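Local coordinates for protein LURP-one-related 15 (Arabidopsis thaliana, PDB 1ZXU) that is of unknown function but might be related to the phospholipid scramblases and tubby-like membrane-tethered transcription factors, at residues D51-V55 with K66-P70; L74-R78 with V89-E93; K77-L81 with V205-D209. All coordinates share one frame; numbering follows the deposited sequence.

Contact 1 of 3, residues D51-V55 with K66-P70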
loop_
_atom_site.group_PDB
_atom_site.type_symbol
_atom_site.label_atom_id
_atom_site.label_comp_id
_atom_site.label_asym_id
_atom_site.label_seq_id
_atom_site.Cartn_x
_atom_site.Cartn_y
_atom_site.Cartn_z
ATOM N N ASP A 51 2.891 12.241 -11.633
ATOM C CA ASP A 51 3.999 11.320 -11.898
ATOM C C ASP A 51 4.096 10.204 -10.857
ATOM O O ASP A 51 4.124 10.451 -9.635
ATOM C CB ASP A 51 5.322 12.068 -11.999
ATOM C CG ASP A 51 6.457 11.172 -12.421
ATOM O OD1 ASP A 51 6.589 10.903 -13.645
ATOM O OD2 ASP A 51 7.227 10.750 -11.532
ATOM N N GLY A 52 4.171 8.978 -11.367
ATOM C CA GLY A 52 4.116 7.774 -10.552
ATOM C C GLY A 52 5.316 7.523 -9.652
ATOM O O GLY A 52 5.331 6.504 -8.943
ATOM N N ASN A 53 6.332 8.397 -9.697
ATOM C CA ASN A 53 7.549 8.183 -8.904
ATOM C C ASN A 53 7.642 9.065 -7.676
ATOM O O ASN A 53 7.532 10.312 -7.737
ATOM C CB ASN A 53 8.838 8.333 -9.735
ATOM C CG ASN A 53 8.931 7.325 -10.852
ATOM O OD1 ASN A 53 7.981 6.578 -11.136
ATOM N ND2 ASN A 53 10.096 7.261 -11.467
ATOM N N PHE A 54 7.876 8.422 -6.541
ATOM C CA PHE A 54 8.002 9.137 -5.274
ATOM C C PHE A 54 8.576 8.166 -4.257
ATOM O O PHE A 54 8.839 7.037 -4.613
ATOM C CB PHE A 54 6.669 9.770 -4.794
ATOM C CG PHE A 54 5.515 8.807 -4.673
ATOM C CD1 PHE A 54 5.337 8.048 -3.500
ATOM C CD2 PHE A 54 4.581 8.696 -5.716
ATOM C CE1 PHE A 54 4.219 7.187 -3.376
ATOM C CE2 PHE A 54 3.468 7.846 -5.574
ATOM C CZ PHE A 54 3.306 7.107 -4.446
ATOM N N VAL A 55 8.865 8.643 -3.061
ATOM C CA VAL A 55 9.416 7.800 -2.004
ATOM C C VAL A 55 8.473 7.800 -0.812
ATOM O O VAL A 55 7.763 8.790 -0.567
ATOM C CB VAL A 55 10.779 8.297 -1.594
ATOM C CG1 VAL A 55 11.283 7.575 -0.382
ATOM C CG2 VAL A 55 11.787 7.992 -2.770
ATOM N N LYS A 66 10.996 3.045 -2.324
ATOM C CA LYS A 66 10.921 3.867 -3.502
ATOM C C LYS A 66 9.825 3.333 -4.370
ATOM O O LYS A 66 9.654 2.090 -4.502
ATOM C CB LYS A 66 12.244 3.853 -4.297
ATOM C CG LYS A 66 13.320 4.632 -3.546
ATOM C CD LYS A 66 14.487 5.065 -4.471
ATOM C CE LYS A 66 15.733 5.360 -3.613
ATOM N NZ LYS A 66 16.354 6.707 -3.884
ATOM N N VAL A 67 9.026 4.252 -4.866
ATOM C CA VAL A 67 7.931 3.863 -5.715
ATOM C C VAL A 67 8.200 4.340 -7.120
ATOM O O VAL A 67 8.442 5.541 -7.323
ATOM C CB VAL A 67 6.623 4.510 -5.225
ATOM C CG1 VAL A 67 5.462 4.130 -6.158
ATOM C CG2 VAL A 67 6.345 3.999 -3.843
ATOM N N LYS A 68 8.181 3.397 -8.062
ATOM C CA LYS A 68 8.406 3.825 -9.459
ATOM C C LYS A 68 7.672 3.041 -10.490
ATOM O O LYS A 68 7.293 1.902 -10.260
ATOM C CB LYS A 68 9.890 3.818 -9.801
ATOM C CG LYS A 68 10.475 2.463 -9.940
ATOM C CD LYS A 68 11.895 2.579 -10.571
ATOM C CE LYS A 68 12.594 1.242 -10.756
ATOM N NZ LYS A 68 11.727 0.055 -11.039
ATOM N N GLU A 69 7.475 3.661 -11.662
ATOM C CA GLU A 69 6.994 2.903 -12.835
ATOM C C GLU A 69 8.278 2.269 -13.426
ATOM O O GLU A 69 9.223 2.988 -13.742
ATOM C CB GLU A 69 6.366 3.880 -13.859
ATOM C CG GLU A 69 4.941 4.319 -13.476
ATOM C CD GLU A 69 4.346 5.417 -14.401
ATOM O OE1 GLU A 69 5.044 5.851 -15.337
ATOM O OE2 GLU A 69 3.198 5.842 -14.151
ATOM N N PRO A 70 8.344 0.935 -13.480
ATOM C CA PRO A 70 9.614 0.243 -13.839
ATOM C C PRO A 70 9.977 0.430 -15.313
ATOM O O PRO A 70 11.188 0.303 -15.648
ATOM C CB PRO A 70 9.318 -1.218 -13.586
ATOM C CG PRO A 70 7.766 -1.362 -13.681
ATOM C CD PRO A 70 7.268 0.002 -13.125
HETATM O O HOH W 1 10.050 5.469 -13.599
#
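F54 and V67 pair at the open end of the antiparallel beta hairpin formed by strands 54-58 and 63-68 of the barrel. They are a hydrogen-bonded pair: F54 N donates to V67 O (3.0 Å), and V67 N returns a bond to F54 O (2.8 Å). On the same face of the sheet the two side chains lie side by side. F54 CG sits between its own backbone N and carbonyl carbon (chi1 55°), which turns the ring back toward V67. There V67 CB stands over one ring face in a CH-pi contact, 4.2 Å from the ring centroid and off-centre toward the rim. V67 CG2 also packs on F54 CE1 (3.9 Å). R44 makes a cation-pi contact with the ring, and D208 of helix 197-211 touches it. With an alanine here, R44 would probably lose its pi partner and V67 the ring it packs on, opening a gap beside the helix. On the other face V55 CG2 meets the aliphatic CG of K66 (3.8 Å) in a non-hydrogen-bonded pair. Beyond the regular ladder the N53 side chain takes over. Its OD1 accepts from E69 N (3.0 Å), with the donor tilted 29° from the carbonyl plane. Its ND2 donates to a water that in turn donates to E69 O. D51 OD2 accepts from N53 N (3.1 Å), which makes an Asx turn just before the strand. E69 sends its carboxylate elsewhere, to a salt bridge with R212. The chemistry thus changes along the hairpin: apolar packing holds the face that carries F54 and V67, while one amide side chain grips both the N-H and, through water, the carbonyl of E69, extending the pairing past the last strand residues.

Contact 2 of 3, residues L74-R78 with V89-E93; sequences LHDKR and VTLRE
K77 and R92 form an antiparallel, non-hydrogen-bonded pair at the open end of the hairpin made by strands 77-81 and 87-92. The contact is mainly backbone pairing in the barrel wall. Next to it, R78 and L91 are a hydrogen-bonded pair: R78 N donates to L91 O (2.9 Å) and L91 N to R78 O (2.8 Å). One more bond, from E93 N to D76 O (2.8 Å), carries the pairing one step past K77 and R92, to loop residue D76. It is nearly straight, at 166°. The same D76 O also takes a CA-H...O contact from R92 CA. On the face with K77 and R92 the two long chains run side by side, and their aliphatic stems meet at CG (4.1 Å). D76 stands alongside as well, its OD2 4.0 Å from R92 CG, while the charged ends stay apart. R78 and L91 point to the other face, toward the barrel interior. There the tip of R78 bends away from L91, and its NH1 bonds to G52 O. V205 of helix 197-211 packs on both R78 and L91, and I206 adds to the cover on L91. Strand 101-106 flanks the far edge of 87-92, while strand 63-68 lies next to 77-81.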
loop_
_atom_site.group_PDB
_atom_site.type_symbol
_atom_site.label_atom_id
_atom_site.label_comp_id
_atom_site.label_asym_id
_atom_site.label_seq_id
_atom_site.Cartn_x
_atom_site.Cartn_y
_atom_site.Cartn_z
ATOM N N LEU A 74 5.098 3.071 -20.208
ATOM C CA LEU A 74 4.073 2.110 -19.815
ATOM C C LEU A 74 3.626 2.590 -18.446
ATOM O O LEU A 74 4.441 2.871 -17.593
ATOM C CB LEU A 74 4.655 0.688 -19.774
ATOM C CG LEU A 74 5.328 0.176 -21.085
ATOM C CD1 LEU A 74 5.808 -1.236 -20.933
ATOM C CD2 LEU A 74 4.439 0.275 -22.323
ATOM N N HIS A 75 2.321 2.682 -18.225
ATOM C CA HIS A 75 1.831 3.294 -17.016
ATOM C C HIS A 75 0.951 2.339 -16.207
ATOM O O HIS A 75 0.310 2.764 -15.263
ATOM C CB HIS A 75 1.057 4.578 -17.335
ATOM C CG HIS A 75 1.888 5.626 -18.004
ATOM N ND1 HIS A 75 2.842 6.362 -17.332
ATOM C CD2 HIS A 75 1.898 6.071 -19.283
ATOM C CE1 HIS A 75 3.401 7.219 -18.169
ATOM N NE2 HIS A 75 2.841 7.067 -19.357
ATOM N N ASP A 76 0.980 1.063 -16.555
ATOM C CA ASP A 76 0.082 0.086 -15.969
ATOM C C ASP A 76 0.697 -0.592 -14.715
ATOM O O ASP A 76 0.048 -1.395 -14.075
ATOM C CB ASP A 76 -0.254 -0.969 -17.016
ATOM C CG ASP A 76 0.960 -1.799 -17.441
ATOM O OD1 ASP A 76 2.048 -1.217 -17.723
ATOM O OD2 ASP A 76 0.833 -3.035 -17.513
ATOM N N LYS A 77 1.962 -0.301 -14.411
ATOM C CA LYS A 77 2.691 -1.098 -13.403
ATOM C C LYS A 77 3.458 -0.128 -12.511
ATOM O O LYS A 77 4.012 0.868 -12.989
ATOM C CB LYS A 77 3.760 -2.023 -14.026
ATOM C CG LYS A 77 3.338 -3.305 -14.597
ATOM C CD LYS A 77 4.595 -4.193 -14.694
ATOM C CE LYS A 77 4.335 -5.476 -15.476
ATOM N NZ LYS A 77 4.107 -5.272 -16.942
ATOM N N ARG A 78 3.508 -0.419 -11.202
ATOM C CA ARG A 78 4.391 0.302 -10.343
ATOM C C ARG A 78 5.090 -0.758 -9.508
ATOM O O ARG A 78 4.499 -1.773 -9.212
ATOM C CB ARG A 78 3.580 1.179 -9.380
ATOM C CG ARG A 78 4.402 2.263 -8.761
ATOM C CD ARG A 78 4.394 3.491 -9.718
ATOM N NE ARG A 78 3.006 3.735 -10.091
ATOM C CZ ARG A 78 2.206 4.580 -9.456
ATOM N NH1 ARG A 78 2.666 5.380 -8.483
ATOM N NH2 ARG A 78 0.941 4.695 -9.869
ATOM N N VAL A 89 7.026 -5.428 -3.749
ATOM C CA VAL A 89 5.827 -5.854 -4.495
ATOM C C VAL A 89 5.738 -5.115 -5.835
ATOM O O VAL A 89 6.322 -4.037 -6.014
ATOM C CB VAL A 89 4.475 -5.622 -3.743
ATOM C CG1 VAL A 89 4.388 -6.515 -2.447
ATOM C CG2 VAL A 89 4.278 -4.157 -3.425
ATOM N N THR A 90 4.978 -5.718 -6.746
ATOM C CA THR A 90 4.636 -5.076 -8.056
ATOM C C THR A 90 3.121 -4.926 -8.107
ATOM O O THR A 90 2.412 -5.871 -7.770
ATOM C CB THR A 90 5.126 -5.960 -9.229
ATOM O OG1 THR A 90 6.562 -6.006 -9.177
ATOM C CG2 THR A 90 4.730 -5.301 -10.549
ATOM N N LEU A 91 2.671 -3.724 -8.445
ATOM C CA LEU A 91 1.190 -3.475 -8.619
ATOM C C LEU A 91 0.939 -3.385 -10.111
ATOM O O LEU A 91 1.693 -2.683 -10.827
ATOM C CB LEU A 91 0.878 -2.112 -8.013
ATOM C CG LEU A 91 0.935 -2.087 -6.504
ATOM C CD1 LEU A 91 2.333 -1.952 -5.972
ATOM C CD2 LEU A 91 0.135 -0.877 -6.052
ATOM N N ARG A 92 -0.107 -4.049 -10.577
ATOM C CA ARG A 92 -0.460 -3.977 -12.003
ATOM C C ARG A 92 -1.921 -3.598 -12.092
ATOM O O ARG A 92 -2.765 -4.195 -11.435
ATOM C CB ARG A 92 -0.193 -5.304 -12.736
ATOM C CG ARG A 92 -0.262 -5.168 -14.257
ATOM C CD ARG A 92 -0.008 -6.508 -14.968
ATOM N NE ARG A 92 -1.002 -7.513 -14.580
ATOM C CZ ARG A 92 -0.941 -8.801 -14.915
ATOM N NH1 ARG A 92 0.072 -9.263 -15.644
ATOM N NH2 ARG A 92 -1.893 -9.634 -14.513
ATOM N N GLU A 93 -2.212 -2.587 -12.889
ATOM C CA GLU A 93 -3.615 -2.287 -13.188
ATOM C C GLU A 93 -3.946 -3.137 -14.388
ATOM O O GLU A 93 -3.324 -2.944 -15.447
ATOM C CB GLU A 93 -3.792 -0.835 -13.581
ATOM C CG GLU A 93 -3.230 0.167 -12.617
ATOM C CD GLU A 93 -3.680 1.559 -12.952
ATOM O OE1 GLU A 93 -3.070 2.195 -13.845
ATOM O OE2 GLU A 93 -4.671 2.011 -12.334
#

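Contact 3 of 3, residues K77-L81 with V205-D209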
loop_
_atom_site.group_PDB
_atom_site.type_symbol
_atom_site.label_atom_id
_atom_site.label_comp_id
_atom_site.label_asym_id
_atom_site.label_seq_id
_atom_site.Cartn_x
_atom_site.Cartn_y
_atom_site.Cartn_z
ATOM N N LYS A 77 1.962 -0.301 -14.411
ATOM C CA LYS A 77 2.691 -1.098 -13.403
ATOM C C LYS A 77 3.458 -0.128 -12.511
ATOM O O LYS A 77 4.012 0.868 -12.989
ATOM C CB LYS A 77 3.760 -2.023 -14.026
ATOM C CG LYS A 77 3.338 -3.305 -14.597
ATOM C CD LYS A 77 4.595 -4.193 -14.694
ATOM C CE LYS A 77 4.335 -5.476 -15.476
ATOM N NZ LYS A 77 4.107 -5.272 -16.942
ATOM N N ARG A 78 3.508 -0.419 -11.202
ATOM C CA ARG A 78 4.391 0.302 -10.343
ATOM C C ARG A 78 5.090 -0.758 -9.508
ATOM O O ARG A 78 4.499 -1.773 -9.212
ATOM C CB ARG A 78 3.580 1.179 -9.380
ATOM C CG ARG A 78 4.402 2.263 -8.761
ATOM C CD ARG A 78 4.394 3.491 -9.718
ATOM N NE ARG A 78 3.006 3.735 -10.091
ATOM C CZ ARG A 78 2.206 4.580 -9.456
ATOM N NH1 ARG A 78 2.666 5.380 -8.483
ATOM N NH2 ARG A 78 0.941 4.695 -9.869
ATOM N N VAL A 79 6.320 -0.495 -9.114
ATOM C CA VAL A 79 7.000 -1.359 -8.152
ATOM C C VAL A 79 7.393 -0.574 -6.888
ATOM O O VAL A 79 7.695 0.614 -6.955
ATOM C CB VAL A 79 8.279 -2.028 -8.810
ATOM C CG1 VAL A 79 9.303 -0.988 -9.164
ATOM C CG2 VAL A 79 8.907 -3.080 -7.872
ATOM N N LEU A 80 7.318 -1.233 -5.741
ATOM C CA LEU A 80 7.835 -0.713 -4.451
ATOM C C LEU A 80 9.148 -1.402 -4.212
ATOM O O LEU A 80 9.180 -2.647 -4.158
ATOM C CB LEU A 80 6.863 -1.060 -3.303
ATOM C CG LEU A 80 5.849 0.040 -3.119
ATOM C CD1 LEU A 80 4.891 -0.033 -4.332
ATOM C CD2 LEU A 80 5.134 -0.244 -1.830
ATOM N N LEU A 81 10.226 -0.624 -4.123
ATOM C CA LEU A 81 11.580 -1.163 -3.877
ATOM C C LEU A 81 11.963 -0.862 -2.471
ATOM O O LEU A 81 11.615 0.188 -1.946
ATOM C CB LEU A 81 12.622 -0.495 -4.788
ATOM C CG LEU A 81 12.232 -0.469 -6.273
ATOM C CD1 LEU A 81 13.286 0.347 -7.070
ATOM C CD2 LEU A 81 12.230 -1.822 -6.811
ATOM N N VAL A 205 -0.088 3.751 -2.364
ATOM C CA VAL A 205 0.250 3.858 -3.787
ATOM C C VAL A 205 -1.005 3.803 -4.680
ATOM O O VAL A 205 -1.176 4.625 -5.574
ATOM C CB VAL A 205 1.300 2.827 -4.205
ATOM C CG1 VAL A 205 1.513 2.874 -5.739
ATOM C CG2 VAL A 205 2.638 3.111 -3.429
ATOM N N ILE A 206 -1.848 2.832 -4.421
ATOM C CA ILE A 206 -3.126 2.721 -5.162
ATOM C C ILE A 206 -4.035 3.953 -4.951
ATOM O O ILE A 206 -4.668 4.453 -5.914
ATOM C CB ILE A 206 -3.856 1.413 -4.780
ATOM C CG1 ILE A 206 -3.064 0.223 -5.329
ATOM C CG2 ILE A 206 -5.264 1.413 -5.342
ATOM C CD1 ILE A 206 -3.507 -1.138 -4.762
ATOM N N LEU A 207 -4.155 4.443 -3.715
ATOM C CA LEU A 207 -4.941 5.655 -3.482
ATOM C C LEU A 207 -4.405 6.827 -4.250
ATOM O O LEU A 207 -5.161 7.630 -4.791
ATOM C CB LEU A 207 -4.976 5.978 -1.997
ATOM C CG LEU A 207 -5.808 4.988 -1.187
ATOM C CD1 LEU A 207 -5.529 5.157 0.272
ATOM C CD2 LEU A 207 -7.315 5.253 -1.525
ATOM N N ASP A 208 -3.086 6.970 -4.240
ATOM C CA ASP A 208 -2.456 8.047 -5.005
ATOM C C ASP A 208 -2.793 7.895 -6.524
ATOM O O ASP A 208 -3.097 8.905 -7.196
ATOM C CB ASP A 208 -0.966 7.975 -4.807
ATOM C CG ASP A 208 -0.232 9.010 -5.645
ATOM O OD1 ASP A 208 -0.239 10.154 -5.220
ATOM O OD2 ASP A 208 0.308 8.616 -6.685
ATOM N N ASP A 209 -2.800 6.669 -7.024
ATOM C CA ASP A 209 -3.077 6.374 -8.460
ATOM C C ASP A 209 -4.503 6.781 -8.768
ATOM O O ASP A 209 -4.753 7.398 -9.812
ATOM C CB ASP A 209 -2.951 4.892 -8.735
ATOM C CG ASP A 209 -2.860 4.586 -10.222
ATOM O OD1 ASP A 209 -2.135 5.314 -10.941
ATOM O OD2 ASP A 209 -3.519 3.611 -10.640
HETATM O O HOH W 2 0.629 6.098 -7.274
#
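R78 and V205 have the most surface buried here, with L80 next. The guanidinium of R78 passes over V205, whose CG1 lies above one of its faces, off-centre, 3.9 Å from NH1. The arginine chain leaves the strand toward the helix, and its bends at chi2 and chi3 fold it so that NE and CZ come up to V205. At the guanidinium edge, in plane, D209 OD1 forms a long, weak salt bridge with NH2 (3.3 Å). The carboxylate is turned 70° against the guanidinium, and no direct hydrogen bond joins them. A water near the guanidinium edge accepts from R78 NH1 and donates to V205 O (2.9 Å) and to D208 OD2 (2.6 Å). NH1 also keeps its bond to G52 O. D208 is fixed further by a salt bridge to R44. The carboxylates of D208 and D209 probably help to offset the charge of this buried arginine. Two residues on along the strand, at L80, the contact turns apolar. L80 CD1 and V205 CG2 reach toward each other tip to tip (4.0 Å), so V205 spans both halves. The segment axes pass 11.1 Å apart at 147°. This is the layout of the tubby-like fold, in which a C-terminal, largely buried helix is threaded through a closed antiparallel barrel.

Overall arrangement
From the N terminus, contact 1 comes first and closes the hairpin of strands 54-58 and 63-68. The chain then loops over to strand 77-81, and contact 2 closes the next hairpin, with 87-92. The two are in series, not nested. Contact 3 starts from the same strand as contact 2 but spans 124 residues, bringing back the C-terminal helix after the rest of the barrel has been built. The return strand of contact 2 lies within that long loop. Strands 63-68 and 77-81 are neighbours: K66 O and K68 O pair with L81 N and V79 N. Four adjacent strands are thus joined edge to edge, and contact 3 ties one of them, 77-81, to the helix inside the barrel.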